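Chitosanase (Gynuella sunshinyii YC6258, PDB 6LWU) probably hydrolyses chitosan, the polymer of glucosamine, as a lysozyme-like glycoside hydrolase of family 46, and binds glucosamine units. Local coordinates at residues A127-Q132 and G169-G174; L138-A143 and K182-I187; I187-L192 and G209-L214. The protein carries 1 engineered substitution. One frame throughout, in Å; residues are numbered along the deposited sequence.

Interaction 1 of 3, residues A127-Q132 and G169-G174; sequences AELGAQ and GIPAEG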
loop_
_atom_site.group_PDB
_atom_site.type_symbol
_atom_site.label_atom_id
_atom_site.label_comp_id
_atom_site.label_asym_id
_atom_site.label_seq_id
_atom_site.Cartn_x
_atom_site.Cartn_y
_atom_site.Cartn_z
ATOM N N ALA A 127 5.689 8.054 -14.141
ATOM C CA ALA A 127 6.397 8.469 -15.350
ATOM C C ALA A 127 5.440 8.891 -16.459
ATOM O O ALA A 127 5.744 9.829 -17.206
ATOM C CB ALA A 127 7.316 7.352 -15.849
ATOM N N GLU A 128 4.292 8.205 -16.606
ATOM C CA GLU A 128 3.260 8.706 -17.514
ATOM C C GLU A 128 2.757 10.083 -17.086
ATOM O O GLU A 128 2.363 10.892 -17.932
ATOM C CB GLU A 128 2.067 7.751 -17.604
ATOM C CG GLU A 128 2.362 6.280 -17.422
ATOM C CD GLU A 128 1.091 5.433 -17.476
ATOM O OE1 GLU A 128 1.195 4.195 -17.658
ATOM O OE2 GLU A 128 -0.012 6.010 -17.336
ATOM N N LEU A 129 2.740 10.362 -15.782
ATOM C CA LEU A 129 2.354 11.689 -15.326
ATOM C C LEU A 129 3.419 12.726 -15.640
ATOM O O LEU A 129 3.137 13.926 -15.562
ATOM C CB LEU A 129 2.082 11.680 -13.821
ATOM C CG LEU A 129 0.699 11.189 -13.399
ATOM C CD1 LEU A 129 0.672 10.794 -11.920
ATOM C CD2 LEU A 129 -0.335 12.275 -13.683
ATOM N N GLY A 130 4.626 12.297 -15.997
ATOM C CA GLY A 130 5.764 13.192 -15.920
ATOM C C GLY A 130 6.102 13.608 -14.514
ATOM O O GLY A 130 6.889 14.538 -14.325
ATOM N N ALA A 131 5.517 12.948 -13.519
ATOM C CA ALA A 131 5.803 13.295 -12.139
ATOM C C ALA A 131 7.261 12.981 -11.840
ATOM O O ALA A 131 7.779 11.920 -12.208
ATOM C CB ALA A 131 4.855 12.550 -11.180
ATOM N N GLN A 132 7.945 13.940 -11.212
ATOM C CA GLN A 132 9.326 13.643 -10.847
ATOM C C GLN A 132 9.752 14.293 -9.520
ATOM O O GLN A 132 10.957 14.388 -9.262
ATOM C CB GLN A 132 10.219 13.975 -12.086
ATOM C CG GLN A 132 10.651 12.753 -13.042
ATOM C CD GLN A 132 11.074 13.276 -14.454
ATOM O OE1 GLN A 132 11.117 14.492 -14.688
ATOM N NE2 GLN A 132 11.454 12.338 -15.375
ATOM N N GLY A 169 -4.856 18.813 -16.496
ATOM C CA GLY A 169 -3.599 18.362 -17.108
ATOM C C GLY A 169 -2.663 17.625 -16.173
ATOM O O GLY A 169 -2.965 17.501 -15.021
ATOM N N ILE A 170 -1.512 17.233 -16.693
ATOM C CA ILE A 170 -0.533 16.447 -15.948
ATOM C C ILE A 170 0.770 17.229 -15.907
ATOM O O ILE A 170 0.974 18.161 -16.703
ATOM C CB ILE A 170 -0.325 15.049 -16.576
ATOM C CG1 ILE A 170 0.253 15.188 -17.989
ATOM C CG2 ILE A 170 -1.627 14.257 -16.551
ATOM C CD1 ILE A 170 0.859 13.919 -18.536
ATOM N N PRO A 171 1.686 16.876 -14.993
ATOM C CA PRO A 171 2.944 17.638 -14.889
ATOM C C PRO A 171 3.800 17.581 -16.136
ATOM O O PRO A 171 4.450 18.577 -16.469
ATOM C CB PRO A 171 3.650 16.990 -13.691
ATOM C CG PRO A 171 2.541 16.386 -12.884
ATOM C CD PRO A 171 1.536 15.915 -13.884
ATOM N N ALA A 172 3.824 16.451 -16.846
ATOM C CA ALA A 172 4.540 16.396 -18.113
ATOM C C ALA A 172 3.973 17.361 -19.138
ATOM O O ALA A 172 4.620 17.598 -20.166
ATOM C CB ALA A 172 4.505 14.985 -18.690
ATOM N N GLU A 173 2.781 17.903 -18.891
ATOM C CA GLU A 173 2.104 18.809 -19.806
ATOM C C GLU A 173 2.109 20.251 -19.317
ATOM O O GLU A 173 1.401 21.083 -19.890
ATOM C CB GLU A 173 0.666 18.334 -20.047
ATOM C CG GLU A 173 0.591 17.077 -20.911
ATOM C CD GLU A 173 -0.816 16.517 -21.045
ATOM O OE1 GLU A 173 -1.643 16.742 -20.144
ATOM O OE2 GLU A 173 -1.092 15.850 -22.061
ATOM N N GLY A 174 2.883 20.570 -18.276
ATOM C CA GLY A 174 3.078 21.941 -17.852
ATOM C C GLY A 174 2.323 22.363 -16.605
ATOM O O GLY A 174 2.612 23.439 -16.065
#
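The Schellman motif that ends helix 104-128 meets the loop leading into helix 177-193, with L129 and G130 of the cap lying against I170, P171 and A172. G130 takes positive phi (65°) and sends its N back to the O of A127, at 3.0 Å. The carbonyl of L129 faces the loop, where it accepts the one hydrogen bond of the contact, from A172 N at 2.9 Å. The N-H points fairly well at the oxygen (157°), while the donor sits tilted from the carbonyl plane. The same oxygen is approached by the proline ring, with P171 CD 3.1 Å from L129 O; P171 N, lacking a hydrogen, gives it nothing. Beside this polar point the side chains pack. CD2 of L129 rests 3.7 Å from I170 CG2 and a little farther from P171 CD. I170 has its CG1 set between backbone N and carbonyl carbon (chi1 63°), and its CD1 lies toward the end of the helix, 3.4 Å from E128 O. A172 CB in turn lies 3.5 Å from G130 CA, on the side where any larger residue would place its CB, so glycine suits both the turn and the close approach. Helix 177-193 packs against the contact, W180 touching both L129 and P171 and E177 taking the N-H of Q132; L129 and I170 also touch T164 of helix 156-166, and L129 reaches L140 of helix 134-147.

Interaction 2 of 3, residues L138-A143 and K182-I187; sequences LALYDA and KTFLKI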
loop_
_atom_site.group_PDB
_atom_site.type_symbol
_atom_site.label_atom_id
_atom_site.label_comp_id
_atom_site.label_asym_id
_atom_site.label_seq_id
_atom_site.Cartn_x
_atom_site.Cartn_y
_atom_site.Cartn_z
ATOM N N LEU A 138 6.350 8.829 -3.598
ATOM C CA LEU A 138 5.936 8.230 -2.343
ATOM C C LEU A 138 4.411 8.224 -2.222
ATOM O O LEU A 138 3.813 7.197 -1.878
ATOM C CB LEU A 138 6.589 8.982 -1.177
ATOM C CG LEU A 138 6.016 8.727 0.224
ATOM C CD1 LEU A 138 6.249 7.274 0.641
ATOM C CD2 LEU A 138 6.603 9.665 1.260
ATOM N N ALA A 139 3.761 9.357 -2.537
ATOM C CA ALA A 139 2.306 9.430 -2.416
ATOM C C ALA A 139 1.629 8.495 -3.404
ATOM O O ALA A 139 0.583 7.899 -3.098
ATOM C CB ALA A 139 1.803 10.866 -2.621
ATOM N N LEU A 140 2.194 8.358 -4.604
ATOM C CA LEU A 140 1.607 7.393 -5.527
ATOM C C LEU A 140 1.782 5.971 -5.001
ATOM O O LEU A 140 0.852 5.155 -5.070
ATOM C CB LEU A 140 2.217 7.551 -6.914
ATOM C CG LEU A 140 1.808 8.841 -7.620
ATOM C CD1 LEU A 140 2.746 9.105 -8.786
ATOM C CD2 LEU A 140 0.368 8.777 -8.092
ATOM N N TYR A 141 2.949 5.684 -4.421
ATOM C CA TYR A 141 3.242 4.338 -3.940
ATOM C C TYR A 141 2.372 3.971 -2.735
ATOM O O TYR A 141 1.741 2.912 -2.724
ATOM C CB TYR A 141 4.732 4.242 -3.617
ATOM C CG TYR A 141 5.215 2.921 -3.092
ATOM C CD1 TYR A 141 4.702 1.709 -3.563
ATOM C CD2 TYR A 141 6.221 2.881 -2.130
ATOM C CE1 TYR A 141 5.181 0.513 -3.078
ATOM C CE2 TYR A 141 6.702 1.693 -1.640
ATOM C CZ TYR A 141 6.183 0.518 -2.107
ATOM O OH TYR A 141 6.681 -0.648 -1.576
ATOM N N ASP A 142 2.337 4.823 -1.706
ATOM C CA ASP A 142 1.407 4.627 -0.594
ATOM C C ASP A 142 -0.018 4.412 -1.093
ATOM O O ASP A 142 -0.705 3.472 -0.674
ATOM C CB ASP A 142 1.463 5.832 0.353
ATOM C CG ASP A 142 0.765 5.573 1.683
ATOM O OD1 ASP A 142 1.223 4.658 2.409
ATOM O OD2 ASP A 142 -0.230 6.290 2.007
ATOM N N ALA A 143 -0.470 5.268 -2.016
ATOM C CA ALA A 143 -1.838 5.180 -2.525
ATOM C C ALA A 143 -2.107 3.843 -3.218
ATOM O O ALA A 143 -3.167 3.234 -3.010
ATOM C CB ALA A 143 -2.118 6.344 -3.480
ATOM N N LYS A 182 -1.071 18.330 -4.524
ATOM C CA LYS A 182 -2.050 18.800 -3.543
ATOM C C LYS A 182 -3.442 18.284 -3.885
ATOM O O LYS A 182 -4.123 17.695 -3.040
ATOM C CB LYS A 182 -2.050 20.333 -3.467
ATOM C CG LYS A 182 -2.220 20.904 -2.048
ATOM C CD LYS A 182 -2.999 22.234 -2.018
ATOM C CE LYS A 182 -3.169 22.753 -0.577
ATOM N NZ LYS A 182 -3.912 24.059 -0.451
ATOM N N THR A 183 -3.862 18.468 -5.137
ATOM C CA THR A 183 -5.180 18.008 -5.562
ATOM C C THR A 183 -5.339 16.506 -5.327
ATOM O O THR A 183 -6.350 16.057 -4.768
ATOM C CB THR A 183 -5.398 18.364 -7.034
ATOM O OG1 THR A 183 -5.200 19.766 -7.214
ATOM C CG2 THR A 183 -6.795 18.008 -7.478
ATOM N N PHE A 184 -4.331 15.719 -5.723
ATOM C CA PHE A 184 -4.388 14.273 -5.529
ATOM C C PHE A 184 -4.498 13.920 -4.052
ATOM O O PHE A 184 -5.269 13.028 -3.674
ATOM C CB PHE A 184 -3.151 13.607 -6.141
ATOM C CG PHE A 184 -3.047 12.126 -5.840
ATOM C CD1 PHE A 184 -3.729 11.193 -6.617
ATOM C CD2 PHE A 184 -2.289 11.671 -4.768
ATOM C CE1 PHE A 184 -3.643 9.819 -6.335
ATOM C CE2 PHE A 184 -2.199 10.311 -4.479
ATOM C CZ PHE A 184 -2.879 9.380 -5.265
ATOM N N LEU A 185 -3.720 14.592 -3.200
ATOM C CA LEU A 185 -3.767 14.300 -1.773
ATOM C C LEU A 185 -5.156 14.568 -1.204
ATOM O O LEU A 185 -5.651 13.801 -0.369
ATOM C CB LEU A 185 -2.714 15.126 -1.035
ATOM C CG LEU A 185 -1.288 14.583 -0.973
ATOM C CD1 LEU A 185 -0.942 13.853 -2.265
ATOM C CD2 LEU A 185 -0.283 15.713 -0.692
ATOM N N LYS A 186 -5.794 15.662 -1.646
ATOM C CA LYS A 186 -7.112 16.025 -1.149
ATOM C C LYS A 186 -8.192 15.106 -1.703
ATOM O O LYS A 186 -9.132 14.745 -0.983
ATOM C CB LYS A 186 -7.415 17.485 -1.496
ATOM C CG LYS A 186 -7.055 18.430 -0.379
ATOM C CD LYS A 186 -6.520 19.741 -0.899
ATOM C CE LYS A 186 -7.411 20.338 -1.969
ATOM N NZ LYS A 186 -7.595 21.789 -1.658
ATOM N N ILE A 187 -8.095 14.740 -2.984
ATOM C CA ILE A 187 -9.030 13.768 -3.544
ATOM C C ILE A 187 -8.883 12.430 -2.828
ATOM O O ILE A 187 -9.881 11.757 -2.530
ATOM C CB ILE A 187 -8.823 13.639 -5.066
ATOM C CG1 ILE A 187 -9.616 14.724 -5.803
ATOM C CG2 ILE A 187 -9.238 12.248 -5.566
ATOM C CD1 ILE A 187 -9.311 14.812 -7.289
#
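F184 points its ring edge at helix 134-147 and meets A143 there: CZ lies 3.6 Å from A143 CB, and that methyl sits near the ring plane, at the edge of the ring. The phenyl reaches across with CG anti to the backbone N (chi1 173°), which carries the ring out from its own helix. One turn earlier on the facing helix, A139 O comes within 3.9 Å of CE2 of F184, approaching obliquely; this oxygen already accepts the backbone bond from A143 N. L140 adds CD2 at 4.3 Å from F184 CZ, again from an oblique direction. These residues join two nearly parallel helices, 134-147 and 177-193, within the family 46 range, which belongs to the lysozyme clan; their local axes run 22° apart and approach to 11.3 Å. At that separation the small A139 and A143 face the large phenylalanine, and the contact is wholly apolar between side chains. L185 lies alongside, its CD1 also near the plane of the F184 ring, and touches A139 CB at 4.1 Å. Beyond the two segments, the ring of W180 meets that of F184 with the planes about 10° apart, while L156 and T163 of helix 156-166 also pack on F184.

Interaction 3 of 3, residues I187-L192 and G209-L214; sequences IRKQVL and GRVDSL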
loop_
_atom_site.group_PDB
_atom_site.type_symbol
_atom_site.label_atom_id
_atom_site.label_comp_id
_atom_site.label_asym_id
_atom_site.label_seq_id
_atom_site.Cartn_x
_atom_site.Cartn_y
_atom_site.Cartn_z
ATOM N N ILE A 187 -8.095 14.740 -2.984
ATOM C CA ILE A 187 -9.030 13.768 -3.544
ATOM C C ILE A 187 -8.883 12.430 -2.828
ATOM O O ILE A 187 -9.881 11.757 -2.530
ATOM C CB ILE A 187 -8.823 13.639 -5.066
ATOM C CG1 ILE A 187 -9.616 14.724 -5.803
ATOM C CG2 ILE A 187 -9.238 12.248 -5.566
ATOM C CD1 ILE A 187 -9.311 14.812 -7.289
ATOM N N ARG A 188 -7.640 12.043 -2.506
ATOM C CA ARG A 188 -7.414 10.792 -1.788
ATOM C C ARG A 188 -8.081 10.816 -0.422
ATOM O O ARG A 188 -8.778 9.863 -0.038
ATOM C CB ARG A 188 -5.915 10.479 -1.664
ATOM C CG ARG A 188 -5.634 9.031 -1.242
ATOM C CD ARG A 188 -4.150 8.722 -1.034
ATOM N NE ARG A 188 -3.932 7.450 -0.335
ATOM C CZ ARG A 188 -2.799 7.108 0.277
ATOM N NH1 ARG A 188 -1.757 7.930 0.294
ATOM N NH2 ARG A 188 -2.705 5.949 0.888
ATOM N N LYS A 189 -7.895 11.904 0.325
ATOM C CA LYS A 189 -8.521 11.968 1.639
ATOM C C LYS A 189 -10.042 11.877 1.535
ATOM O O LYS A 189 -10.681 11.236 2.380
ATOM C CB LYS A 189 -8.082 13.238 2.367
ATOM C CG LYS A 189 -8.217 13.150 3.885
ATOM C CD LYS A 189 -7.923 14.488 4.551
ATOM C CE LYS A 189 -8.164 14.438 6.059
ATOM N NZ LYS A 189 -7.673 15.688 6.718
ATOM N N GLN A 190 -10.638 12.460 0.487
ATOM C CA GLN A 190 -12.091 12.389 0.341
ATOM C C GLN A 190 -12.548 10.965 0.039
ATOM O O GLN A 190 -13.639 10.554 0.469
ATOM C CB GLN A 190 -12.565 13.349 -0.750
ATOM C CG GLN A 190 -12.539 14.808 -0.328
ATOM C CD GLN A 190 -12.482 15.769 -1.509
ATOM O OE1 GLN A 190 -12.915 15.436 -2.618
ATOM N NE2 GLN A 190 -11.950 16.973 -1.271
ATOM N N VAL A 191 -11.723 10.201 -0.682
ATOM C CA VAL A 191 -12.058 8.810 -0.975
ATOM C C VAL A 191 -11.911 7.955 0.275
ATOM O O VAL A 191 -12.743 7.089 0.548
ATOM C CB VAL A 191 -11.189 8.285 -2.132
ATOM C CG1 VAL A 191 -11.269 6.767 -2.238
ATOM C CG2 VAL A 191 -11.588 8.950 -3.446
ATOM N N LEU A 192 -10.872 8.202 1.067
ATOM C CA LEU A 192 -10.713 7.462 2.314
ATOM C C LEU A 192 -11.864 7.733 3.282
ATOM O O LEU A 192 -12.283 6.836 4.022
ATOM C CB LEU A 192 -9.382 7.816 2.963
ATOM C CG LEU A 192 -8.135 7.186 2.342
ATOM C CD1 LEU A 192 -6.882 7.748 3.008
ATOM C CD2 LEU A 192 -8.200 5.637 2.416
ATOM N N GLY A 209 -4.955 10.194 8.596
ATOM C CA GLY A 209 -3.773 10.858 9.111
ATOM C C GLY A 209 -2.554 10.638 8.231
ATOM O O GLY A 209 -1.672 11.504 8.155
ATOM N N ARG A 210 -2.495 9.494 7.535
ATOM C CA ARG A 210 -1.390 9.248 6.614
ATOM C C ARG A 210 -1.417 10.230 5.453
ATOM O O ARG A 210 -0.366 10.671 4.988
ATOM C CB ARG A 210 -1.427 7.805 6.105
ATOM C CG ARG A 210 -2.341 7.527 4.924
ATOM C CD ARG A 210 -2.725 6.048 4.897
ATOM N NE ARG A 210 -1.673 5.228 4.302
ATOM C CZ ARG A 210 -1.660 3.895 4.316
ATOM N NH1 ARG A 210 -2.637 3.208 4.907
ATOM N NH2 ARG A 210 -0.676 3.242 3.731
ATOM N N VAL A 211 -2.610 10.596 4.979
ATOM C CA VAL A 211 -2.677 11.600 3.928
ATOM C C VAL A 211 -2.268 12.959 4.478
ATOM O O VAL A 211 -1.650 13.761 3.765
ATOM C CB VAL A 211 -4.077 11.644 3.291
ATOM C CG1 VAL A 211 -4.150 12.771 2.259
ATOM C CG2 VAL A 211 -4.418 10.310 2.646
ATOM N N ASP A 212 -2.554 13.231 5.758
ATOM C CA ASP A 212 -2.107 14.490 6.357
ATOM C C ASP A 212 -0.581 14.537 6.486
ATOM O O ASP A 212 0.030 15.589 6.261
ATOM C CB ASP A 212 -2.759 14.705 7.732
ATOM C CG ASP A 212 -4.292 14.580 7.710
ATOM O OD1 ASP A 212 -4.938 14.961 6.704
ATOM O OD2 ASP A 212 -4.849 14.084 8.719
ATOM N N SER A 213 0.050 13.416 6.856
ATOM C CA SER A 213 1.511 13.380 6.958
ATOM C C SER A 213 2.170 13.648 5.610
ATOM O O SER A 213 3.170 14.370 5.530
ATOM C CB SER A 213 1.971 12.029 7.503
ATOM O OG SER A 213 1.774 11.939 8.899
ATOM N N LEU A 214 1.632 13.064 4.539
ATOM C CA LEU A 214 2.106 13.393 3.200
ATOM C C LEU A 214 1.837 14.856 2.867
ATOM O O LEU A 214 2.685 15.531 2.280
ATOM C CB LEU A 214 1.442 12.474 2.172
ATOM C CG LEU A 214 1.732 10.967 2.230
ATOM C CD1 LEU A 214 0.759 10.177 1.361
ATOM C CD2 LEU A 214 3.164 10.675 1.810
#
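K189 and D212 form the salt bridge of this antiparallel helix pair, NZ lying 2.8 Å from D212 OD1. The ammonium meets that oxygen on its syn side, 19° out of the carboxylate plane. CG of K189 is anti to the backbone N (chi1 -157°) and the rest of the chain is extended, which carries NZ over to the next helix. Were K189 an alanine, the D212 carboxylate would probably be left without its charged mate across the helices, though the CB resting on V211 would stay. The apolar contact is that of V211 CG2 with L192 CD1, tip to tip at 3.6 Å. Aliphatic groups also pack round the R188 guanidinium: V211 CG2 lies over one face, and L214 CD1 comes to the edge, 3.5 Å from NH1. Like charges meet as well, with R188 NH2 standing 3.6 Å from R210 NE, over a face of the R210 guanidinium; the two planes are 56° apart. Both arginines are bound by D142 of helix 134-147, and R188 NE is hydrogen-bonded to H147 NE2. The buried carboxylate of D142 thus probably offsets the two positive charges and draws the guanidinium groups together, with the side chain of R210 about 5 Å from a bound glucosamine, whereas the K189-D212 pair ties the helices at the partly exposed side of the interface.

In the fold
Interactions 2 and 3 are neighbours, their centres about 7 Å apart, and both use helix 177-193, with I187 common to the two; D142 of interaction 2 joins them. Interaction 1 lies farther out, its centre about 14 Å from that of interaction 2 and 21 Å from that of interaction 3; it touches interaction 2 through L129 and L140. Along the chain the segments of interactions 1 and 2 alternate, and interaction 3 follows both. Together the three contacts join helices 104-128, 134-147, 177-193 and 209-219, and of the three it is interaction 3, through the side chain of R210, that comes nearest to a bound glucosamine.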